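Thymidylate kinase (PDB 3LD9) probably catalyses transfer of a phosphate from ATP to dTMP, forming dTDP in the de novo and salvage routes of dTTP synthesis. Local coordinates at residues S32-Q37 with I111-I116; S38-E43 with F211-V216; L56-G61 with L65-R70. One frame throughout, in Å; residues are numbered along the deposited sequence.

Contact 1 (S32-Q37 with I111-I116). With SO4 (sulfate ion), chain E.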
loop_
_atom_site.group_PDB
_atom_site.type_symbol
_atom_site.label_atom_id
_atom_site.label_comp_id
_atom_site.label_asym_id
_atom_site.label_seq_id
_atom_site.Cartn_x
_atom_site.Cartn_y
_atom_site.Cartn_z
ATOM N N SER A 32 1.318 -12.186 -27.260
ATOM C CA SER A 32 0.717 -13.505 -27.349
ATOM C C SER A 32 -0.779 -13.543 -27.016
ATOM O O SER A 32 -1.421 -14.551 -27.244
ATOM C CB SER A 32 1.440 -14.389 -26.333
ATOM O OG SER A 32 0.816 -15.634 -26.141
ATOM N N GLY A 33 -1.309 -12.481 -26.419
ATOM C CA GLY A 33 -2.705 -12.460 -25.997
ATOM C C GLY A 33 -2.979 -12.900 -24.564
ATOM O O GLY A 33 -4.141 -13.103 -24.209
ATOM N N LYS A 34 -1.945 -13.017 -23.726
ATOM C CA LYS A 34 -2.128 -13.393 -22.310
ATOM C C LYS A 34 -3.150 -12.525 -21.584
ATOM O O LYS A 34 -3.953 -13.014 -20.796
ATOM C CB LYS A 34 -0.839 -13.221 -21.492
ATOM C CG LYS A 34 0.342 -14.065 -21.856
ATOM C CD LYS A 34 1.520 -13.719 -20.946
ATOM C CE LYS A 34 2.021 -12.258 -21.122
ATOM N NZ LYS A 34 1.079 -11.147 -20.539
ATOM N N THR A 35 -3.009 -11.214 -21.763
ATOM C CA THR A 35 -3.824 -10.239 -21.052
ATOM C C THR A 35 -5.278 -10.359 -21.457
ATOM O O THR A 35 -6.154 -10.399 -20.580
ATOM C CB THR A 35 -3.304 -8.808 -21.278
ATOM O OG1 THR A 35 -2.035 -8.699 -20.629
ATOM C CG2 THR A 35 -4.276 -7.742 -20.700
ATOM N N THR A 36 -5.519 -10.449 -22.772
ATOM C CA THR A 36 -6.887 -10.604 -23.320
ATOM C C THR A 36 -7.520 -11.889 -22.811
ATOM O O THR A 36 -8.642 -11.856 -22.313
ATOM C CB THR A 36 -6.895 -10.581 -24.862
ATOM O OG1 THR A 36 -6.487 -9.284 -25.297
ATOM C CG2 THR A 36 -8.283 -10.900 -25.461
ATOM N N GLN A 37 -6.783 -12.996 -22.909
ATOM C CA GLN A 37 -7.278 -14.289 -22.474
ATOM C C GLN A 37 -7.557 -14.282 -20.992
ATOM O O GLN A 37 -8.555 -14.880 -20.549
ATOM C CB GLN A 37 -6.305 -15.405 -22.842
ATOM C CG GLN A 37 -6.212 -15.640 -24.369
ATOM C CD GLN A 37 -7.552 -16.007 -25.013
ATOM O OE1 GLN A 37 -8.394 -16.650 -24.390
ATOM N NE2 GLN A 37 -7.752 -15.593 -26.246
ATOM N N ILE A 111 -6.952 -15.306 -10.939
ATOM C CA ILE A 111 -6.362 -15.363 -12.275
ATOM C C ILE A 111 -5.246 -14.316 -12.342
ATOM O O ILE A 111 -5.511 -13.136 -12.202
ATOM C CB ILE A 111 -7.434 -15.074 -13.377
ATOM C CG1 ILE A 111 -8.588 -16.073 -13.282
ATOM C CG2 ILE A 111 -6.818 -15.137 -14.778
ATOM C CD1 ILE A 111 -9.883 -15.679 -14.073
ATOM N N CYS A 112 -4.009 -14.750 -12.552
ATOM C CA CYS A 112 -2.888 -13.847 -12.650
ATOM C C CYS A 112 -2.274 -13.835 -14.023
ATOM O O CYS A 112 -1.816 -14.870 -14.508
ATOM C CB CYS A 112 -1.786 -14.215 -11.624
ATOM S SG CYS A 112 -0.557 -12.885 -11.491
ATOM N N ASP A 113 -2.255 -12.651 -14.626
ATOM C CA ASP A 113 -1.639 -12.373 -15.922
ATOM C C ASP A 113 -0.131 -12.120 -15.726
ATOM O O ASP A 113 0.261 -11.060 -15.233
ATOM C CB ASP A 113 -2.369 -11.154 -16.553
ATOM C CG ASP A 113 -1.698 -10.608 -17.826
ATOM O OD1 ASP A 113 -0.790 -11.247 -18.418
ATOM O OD2 ASP A 113 -2.131 -9.496 -18.252
ATOM N N ARG A 114 0.679 -13.120 -16.093
ATOM C CA ARG A 114 2.138 -13.209 -15.839
ATOM C C ARG A 114 2.465 -13.586 -14.387
ATOM O O ARG A 114 1.927 -13.025 -13.461
ATOM C CB ARG A 114 2.951 -11.925 -16.231
ATOM C CG ARG A 114 2.844 -11.417 -17.698
ATOM C CD ARG A 114 4.083 -10.448 -18.044
ATOM N NE ARG A 114 4.302 -10.184 -19.494
ATOM C CZ ARG A 114 4.970 -10.992 -20.375
ATOM N NH1 ARG A 114 5.472 -12.189 -20.000
ATOM N NH2 ARG A 114 5.091 -10.634 -21.669
ATOM N N PHE A 115 3.365 -14.543 -14.205
ATOM C CA PHE A 115 3.732 -15.031 -12.883
ATOM C C PHE A 115 5.103 -15.697 -12.974
ATOM O O PHE A 115 5.935 -15.262 -13.754
ATOM C CB PHE A 115 2.662 -15.986 -12.360
ATOM C CG PHE A 115 2.676 -16.166 -10.865
ATOM C CD1 PHE A 115 2.634 -15.073 -10.020
ATOM C CD2 PHE A 115 2.701 -17.433 -10.300
ATOM C CE1 PHE A 115 2.655 -15.227 -8.660
ATOM C CE2 PHE A 115 2.686 -17.588 -8.920
ATOM C CZ PHE A 115 2.674 -16.465 -8.104
ATOM N N ILE A 116 5.329 -16.755 -12.196
ATOM C CA ILE A 116 6.639 -17.352 -12.039
ATOM C C ILE A 116 7.263 -17.865 -13.339
ATOM O O ILE A 116 8.473 -17.889 -13.443
ATOM C CB ILE A 116 6.631 -18.538 -11.029
ATOM C CG1 ILE A 116 5.759 -19.710 -11.540
ATOM C CG2 ILE A 116 6.232 -18.049 -9.625
ATOM C CD1 ILE A 116 5.591 -20.834 -10.531
HETATM S S SO4 E . 0.219 -10.154 -24.108
HETATM O O1 SO4 E . -0.436 -9.972 -25.400
HETATM O O2 SO4 E . 0.646 -11.539 -23.968
HETATM O O3 SO4 E . 1.396 -9.283 -24.034
HETATM O O4 SO4 E . -0.668 -9.864 -22.986
#

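Contact 2 (S38-E43 with F211-V216)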
loop_
_atom_site.group_PDB
_atom_site.type_symbol
_atom_site.label_atom_id
_atom_site.label_comp_id
_atom_site.label_asym_id
_atom_site.label_seq_id
_atom_site.Cartn_x
_atom_site.Cartn_y
_atom_site.Cartn_z
ATOM N N SER A 38 -6.715 -13.585 -20.220
ATOM C CA SER A 38 -6.951 -13.519 -18.789
ATOM C C SER A 38 -8.245 -12.758 -18.483
ATOM O O SER A 38 -9.017 -13.199 -17.612
ATOM C CB SER A 38 -5.752 -12.919 -18.051
ATOM O OG SER A 38 -5.700 -11.549 -18.310
ATOM N N HIS A 39 -8.494 -11.649 -19.201
ATOM C CA HIS A 39 -9.752 -10.876 -19.049
ATOM C C HIS A 39 -10.981 -11.692 -19.435
ATOM O O HIS A 39 -11.995 -11.662 -18.730
ATOM C CB HIS A 39 -9.744 -9.567 -19.888
ATOM C CG HIS A 39 -9.193 -8.384 -19.154
ATOM N ND1 HIS A 39 -7.857 -8.036 -19.188
ATOM C CD2 HIS A 39 -9.795 -7.483 -18.339
ATOM C CE1 HIS A 39 -7.657 -6.972 -18.425
ATOM N NE2 HIS A 39 -8.821 -6.608 -17.905
ATOM N N LEU A 40 -10.880 -12.420 -20.539
ATOM C CA LEU A 40 -11.990 -13.225 -21.033
ATOM C C LEU A 40 -12.356 -14.345 -20.062
ATOM O O LEU A 40 -13.526 -14.566 -19.794
ATOM C CB LEU A 40 -11.670 -13.815 -22.414
ATOM C CG LEU A 40 -11.547 -12.817 -23.567
ATOM C CD1 LEU A 40 -11.068 -13.544 -24.824
ATOM C CD2 LEU A 40 -12.881 -12.133 -23.834
ATOM N N LEU A 41 -11.357 -15.051 -19.540
ATOM C CA LEU A 41 -11.629 -16.087 -18.561
ATOM C C LEU A 41 -12.237 -15.500 -17.274
ATOM O O LEU A 41 -13.125 -16.127 -16.671
ATOM C CB LEU A 41 -10.366 -16.880 -18.233
ATOM C CG LEU A 41 -10.581 -18.089 -17.322
ATOM C CD1 LEU A 41 -11.560 -19.080 -18.009
ATOM C CD2 LEU A 41 -9.237 -18.765 -16.896
ATOM N N ALA A 42 -11.755 -14.320 -16.863
ATOM C CA ALA A 42 -12.297 -13.628 -15.674
ATOM C C ALA A 42 -13.799 -13.331 -15.835
ATOM O O ALA A 42 -14.587 -13.519 -14.918
ATOM C CB ALA A 42 -11.541 -12.339 -15.389
ATOM N N GLU A 43 -14.186 -12.883 -17.019
ATOM C CA GLU A 43 -15.586 -12.645 -17.315
ATOM C C GLU A 43 -16.346 -13.966 -17.298
ATOM O O GLU A 43 -17.385 -14.092 -16.653
ATOM C CB GLU A 43 -15.730 -11.997 -18.673
ATOM C CG GLU A 43 -15.202 -10.586 -18.716
ATOM C CD GLU A 43 -15.106 -10.041 -20.144
ATOM O OE1 GLU A 43 -14.260 -9.135 -20.378
ATOM O OE2 GLU A 43 -15.856 -10.533 -21.024
ATOM N N PHE A 211 -10.838 -18.726 -30.541
ATOM C CA PHE A 211 -10.296 -20.090 -30.538
ATOM C C PHE A 211 -9.525 -20.404 -29.276
ATOM O O PHE A 211 -9.736 -21.447 -28.648
ATOM C CB PHE A 211 -9.369 -20.349 -31.717
ATOM C CG PHE A 211 -8.723 -21.713 -31.689
ATOM C CD1 PHE A 211 -9.430 -22.840 -32.105
ATOM C CD2 PHE A 211 -7.407 -21.871 -31.274
ATOM C CE1 PHE A 211 -8.829 -24.119 -32.096
ATOM C CE2 PHE A 211 -6.801 -23.131 -31.254
ATOM C CZ PHE A 211 -7.514 -24.261 -31.679
ATOM N N VAL A 212 -8.611 -19.510 -28.914
ATOM C CA VAL A 212 -7.759 -19.748 -27.768
ATOM C C VAL A 212 -8.620 -19.810 -26.499
ATOM O O VAL A 212 -8.448 -20.696 -25.659
ATOM C CB VAL A 212 -6.659 -18.656 -27.654
ATOM C CG1 VAL A 212 -5.974 -18.714 -26.296
ATOM C CG2 VAL A 212 -5.654 -18.791 -28.814
ATOM N N HIS A 213 -9.560 -18.880 -26.398
ATOM C CA HIS A 213 -10.491 -18.828 -25.265
ATOM C C HIS A 213 -11.275 -20.130 -25.118
ATOM O O HIS A 213 -11.375 -20.670 -24.020
ATOM C CB HIS A 213 -11.434 -17.620 -25.419
ATOM C CG HIS A 213 -12.396 -17.441 -24.286
ATOM N ND1 HIS A 213 -11.995 -17.326 -22.970
ATOM C CD2 HIS A 213 -13.747 -17.323 -24.279
ATOM C CE1 HIS A 213 -13.057 -17.143 -22.205
ATOM N NE2 HIS A 213 -14.132 -17.159 -22.971
ATOM N N LEU A 214 -11.791 -20.654 -26.225
ATOM C CA LEU A 214 -12.516 -21.922 -26.189
ATOM C C LEU A 214 -11.586 -23.059 -25.734
ATOM O O LEU A 214 -12.003 -23.919 -24.973
ATOM C CB LEU A 214 -13.148 -22.244 -27.560
ATOM C CG LEU A 214 -14.272 -21.318 -28.072
ATOM C CD1 LEU A 214 -14.693 -21.680 -29.539
ATOM C CD2 LEU A 214 -15.490 -21.321 -27.135
ATOM N N GLU A 215 -10.332 -23.051 -26.172
ATOM C CA GLU A 215 -9.352 -24.046 -25.694
ATOM C C GLU A 215 -9.076 -23.932 -24.203
ATOM O O GLU A 215 -8.946 -24.944 -23.521
ATOM C CB GLU A 215 -8.037 -23.983 -26.487
ATOM C CG GLU A 215 -8.217 -24.360 -27.956
ATOM C CD GLU A 215 -8.495 -25.847 -28.150
ATOM O OE1 GLU A 215 -9.474 -26.217 -28.813
ATOM O OE2 GLU A 215 -7.725 -26.657 -27.629
ATOM N N VAL A 216 -9.017 -22.697 -23.698
ATOM C CA VAL A 216 -8.829 -22.441 -22.261
ATOM C C VAL A 216 -9.990 -23.000 -21.427
ATOM O O VAL A 216 -9.801 -23.684 -20.417
ATOM C CB VAL A 216 -8.708 -20.932 -21.972
ATOM C CG1 VAL A 216 -8.911 -20.629 -20.441
ATOM C CG2 VAL A 216 -7.376 -20.386 -22.480
#

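Contact 3 (L56-G61 with L65-R70)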
loop_
_atom_site.group_PDB
_atom_site.type_symbol
_atom_site.label_atom_id
_atom_site.label_comp_id
_atom_site.label_asym_id
_atom_site.label_seq_id
_atom_site.Cartn_x
_atom_site.Cartn_y
_atom_site.Cartn_z
ATOM N N LEU A 56 -9.003 -10.892 -10.498
ATOM C CA LEU A 56 -8.125 -10.763 -11.670
ATOM C C LEU A 56 -6.983 -9.860 -11.269
ATOM O O LEU A 56 -7.218 -8.772 -10.782
ATOM C CB LEU A 56 -8.868 -10.144 -12.865
ATOM C CG LEU A 56 -8.025 -9.945 -14.149
ATOM C CD1 LEU A 56 -7.493 -11.279 -14.646
ATOM C CD2 LEU A 56 -8.851 -9.259 -15.250
ATOM N N THR A 57 -5.753 -10.304 -11.507
ATOM C CA THR A 57 -4.574 -9.553 -11.128
ATOM C C THR A 57 -3.466 -9.786 -12.173
ATOM O O THR A 57 -3.680 -10.471 -13.168
ATOM C CB THR A 57 -4.189 -9.948 -9.692
ATOM O OG1 THR A 57 -3.227 -9.026 -9.155
ATOM C CG2 THR A 57 -3.686 -11.420 -9.607
ATOM N N ARG A 58 -2.302 -9.183 -11.968
ATOM C CA ARG A 58 -1.236 -9.254 -12.914
ATOM C C ARG A 58 0.111 -8.911 -12.250
ATOM O O ARG A 58 0.165 -8.219 -11.226
ATOM C CB ARG A 58 -1.499 -8.252 -14.045
ATOM C CG ARG A 58 -1.276 -6.807 -13.599
ATOM C CD ARG A 58 -1.635 -5.798 -14.673
ATOM N NE ARG A 58 -1.080 -4.481 -14.317
ATOM C CZ ARG A 58 -0.827 -3.482 -15.170
ATOM N NH1 ARG A 58 -1.069 -3.614 -16.474
ATOM N NH2 ARG A 58 -0.330 -2.336 -14.706
ATOM N N GLU A 59 1.184 -9.355 -12.870
ATOM C CA GLU A 59 2.522 -8.970 -12.476
ATOM C C GLU A 59 3.268 -8.490 -13.734
ATOM O O GLU A 59 2.927 -8.891 -14.835
ATOM C CB GLU A 59 3.279 -10.158 -11.851
ATOM C CG GLU A 59 2.615 -10.720 -10.592
ATOM C CD GLU A 59 3.551 -11.560 -9.748
ATOM O OE1 GLU A 59 3.203 -11.787 -8.584
ATOM O OE2 GLU A 59 4.611 -12.019 -10.243
ATOM N N PRO A 60 4.278 -7.631 -13.562
ATOM C CA PRO A 60 4.583 -6.981 -12.284
ATOM C C PRO A 60 3.507 -5.948 -11.976
ATOM O O PRO A 60 3.147 -5.186 -12.838
ATOM C CB PRO A 60 5.919 -6.322 -12.529
ATOM C CG PRO A 60 6.028 -6.130 -13.996
ATOM C CD PRO A 60 5.201 -7.235 -14.639
ATOM N N GLY A 61 2.941 -6.014 -10.780
ATOM C CA GLY A 61 1.846 -5.164 -10.360
ATOM C C GLY A 61 1.036 -5.845 -9.261
ATOM O O GLY A 61 1.560 -6.657 -8.491
ATOM N N LEU A 65 1.804 -0.255 -4.437
ATOM C CA LEU A 65 3.277 -0.135 -4.456
ATOM C C LEU A 65 3.855 -0.751 -5.706
ATOM O O LEU A 65 4.659 -0.113 -6.374
ATOM C CB LEU A 65 3.909 -0.754 -3.213
ATOM C CG LEU A 65 5.433 -0.845 -3.153
ATOM C CD1 LEU A 65 6.079 0.560 -3.226
ATOM C CD2 LEU A 65 5.836 -1.629 -1.878
ATOM N N ASN A 66 3.433 -1.973 -6.039
ATOM C CA ASN A 66 3.991 -2.681 -7.185
ATOM C C ASN A 66 3.710 -1.972 -8.500
ATOM O O ASN A 66 4.558 -1.988 -9.394
ATOM C CB ASN A 66 3.483 -4.126 -7.294
ATOM C CG ASN A 66 4.094 -5.049 -6.260
ATOM O OD1 ASN A 66 5.026 -4.675 -5.550
ATOM N ND2 ASN A 66 3.560 -6.272 -6.169
ATOM N N GLU A 67 2.522 -1.374 -8.606
ATOM C CA GLU A 67 2.179 -0.621 -9.795
ATOM C C GLU A 67 3.083 0.598 -9.904
ATOM O O GLU A 67 3.579 0.900 -10.995
ATOM C CB GLU A 67 0.699 -0.216 -9.795
ATOM C CG GLU A 67 -0.253 -1.391 -10.036
ATOM C CD GLU A 67 0.029 -2.132 -11.349
ATOM O OE1 GLU A 67 0.705 -1.564 -12.241
ATOM O OE2 GLU A 67 -0.432 -3.294 -11.498
ATOM N N SER A 68 3.314 1.295 -8.787
ATOM C CA SER A 68 4.200 2.461 -8.825
ATOM C C SER A 68 5.641 2.075 -9.148
ATOM O O SER A 68 6.311 2.782 -9.909
ATOM C CB SER A 68 4.175 3.274 -7.545
ATOM O OG SER A 68 2.940 3.947 -7.372
ATOM N N VAL A 69 6.128 0.998 -8.544
ATOM C CA VAL A 69 7.472 0.502 -8.840
ATOM C C VAL A 69 7.542 0.064 -10.313
ATOM O O VAL A 69 8.543 0.320 -10.971
ATOM C CB VAL A 69 7.890 -0.673 -7.927
ATOM C CG1 VAL A 69 9.232 -1.327 -8.404
ATOM C CG2 VAL A 69 8.012 -0.216 -6.513
ATOM N N ARG A 70 6.501 -0.600 -10.817
ATOM C CA ARG A 70 6.467 -0.997 -12.236
ATOM C C ARG A 70 6.636 0.201 -13.193
ATOM O O ARG A 70 7.327 0.092 -14.218
ATOM C CB ARG A 70 5.181 -1.725 -12.539
ATOM C CG ARG A 70 4.907 -2.044 -14.027
ATOM C CD ARG A 70 3.428 -2.176 -14.269
ATOM N NE ARG A 70 3.143 -2.467 -15.679
ATOM C CZ ARG A 70 2.700 -3.628 -16.172
ATOM N NH1 ARG A 70 2.450 -4.689 -15.396
ATOM N NH2 ARG A 70 2.499 -3.725 -17.478
#

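Contact 1 (S32-Q37 with I111-I116)
Lys34 CE rests over the centre of the Arg114 guanidinium, 3.3 Å above its plane. The two cationic side chains cross at about a right angle. The Lys34 chain bends at its last two torsions (chi3 -64°, chi4 72°) and curls round a sulfate ion. NZ then meets Asp113 OD1 at 2.8 Å in a salt bridge, using the syn lone pair of that oxygen, and also donates to sulfate O4 at 3.3 Å. The other carboxylate oxygen, Asp113 OD2, accepts from Thr35 OG1 at 2.5 Å, on the syn side but 20° out of the carboxylate plane. Ser32 to Thr35 belong to the predicted ATP site, the P-loop (Walker A), and helix 34-49 begins here. Backbone amides grip the sulfate: Gly33 N to O1 at 2.8 Å, Lys34 N to O2 at 3.0 Å and Thr35 N to O4 at 3.0 Å, with Gly31 N adding a further bond. Arg114 is steadied by Ser118 through NH1. The sulfate probably came from the crystallisation liquor. Its grip is consistent with a seat for an ATP phosphate, while Asp113 fixes both the lysine end and the threonine hydroxyl from the neighbouring strand.

Contact 2 (S38-E43 with F211-V216)
His213 lays its imidazole ring against Leu40, where helix 208-220 packs on the P-loop helix 34-49. The fold is a P-loop nucleoside monophosphate kinase, with a parallel sheet in strand order 2-3-1-4-5. Both helices touch Phe26 of its strand 22-27. The two short axes are 10.3 Å apart at closest approach and cross at -52°. Four residues touch across the contact.

The tight part is at His213. Its CG stands anti to the backbone N (chi1 -178°), which carries the ring across to the other helix. Leu40 CB lies over one face, 3.9 Å from the ring centroid and 27° off the normal. This is a CH-pi contact, offset toward the rim on the ND1 and CE1 side. Leu40 CD1 adds a looser touch, 4.1 Å from His213 CB. His213 also touches Gln37 and Tyr44. The ring thus lies beside residues on two successive turns of helix 34-49, with Leu40 under its face.

Nearer the sheet the contact is apolar and buried. Leu41 and Val216 meet there through their methyl groups, and both also pack on Phe26. No hydrogen bond joins the two segments; the contact is van der Waals packing and one CH-pi contact.

The solvent side is loose. Leu40 and His213 both stay partly exposed, and the fit there is not sealed. Glu43 is exposed and does not reach the opposite segment. His39, also exposed, turns its ND1 back to Thr35 O in its own helix.

On the buried side, Val216 CG1 faces both methyls of Leu41, 3.9 Å from CD1 and 4.0 Å from CD2.

Contact 3 (L56-G61 with L65-R70)
Arg58 grips the carboxylate of Glu67 side-on with two nitrogens. NE donates to OE2 at 3.1 Å and NH2 to OE1 at 2.8 Å. Both acceptors lie close to the guanidinium plane, though the carboxylate itself is turned 31° from it. Glu67 has a second deposited conformer, so the details of this grip are tied to the one described. The guanidinium of Arg70 stacks flat on that of Arg58, centres 3.7 Å apart and planes at 3°. Glu67 probably eases the meeting of the two like charges. Arg70 is held in turn at its edge, where NH1 donates to Pro60 O at 2.7 Å. Its chain sets out with CG opposite the backbone N (chi1 172°) and runs extended to NE, which brings NH1 to that carbonyl.

Residues 58-62 form the Arg-Glu-Pro-Gly-Gly sequence familiar in thymidylate kinases, with a cis peptide before Pro60, and helix 64-74 follows at once. Gly61 CA passes 3.2 Å from Glu67 OE2 in the conformer described. Gly61 O accepts from Asn66 ND2 at 3.1 Å, the donor standing above the carbonyl plane.

Further out, Asn66 ND2 is also bonded to Met91 O, and Glu67 OE2 receives Gly62 N. The Glu59 side chain starts away from helix 64-74; its carboxylate bonds His95 and forms a salt bridge with Arg92. On the far side of helix 64-74, Leu65 and Val69 pack on Leu79 and Leu72 of a second subunit.

How the contacts relate
Contact 1 sits at the sulfate in the P-loop, and the other two extend from it. Its centre is about 10 Å from that of contact 2, which uses the same helix, 34-49. Gln37 of contact 1 packs on Val212, and Ile111 on Ala42. Contact 3 starts on strand 54-58, the neighbour of strand 109-113, about 13 Å from contact 1 between centres. Thr57 pairs there with Ile111 and Asp113, probably through backbone hydrogen bonds. The Arg58 side chain lies about 7 Å from that of Thr35, close to the predicted ATP site. Contacts 2 and 3, about 22 Å apart between centres, still meet where Leu56 packs on His39 and Ala42.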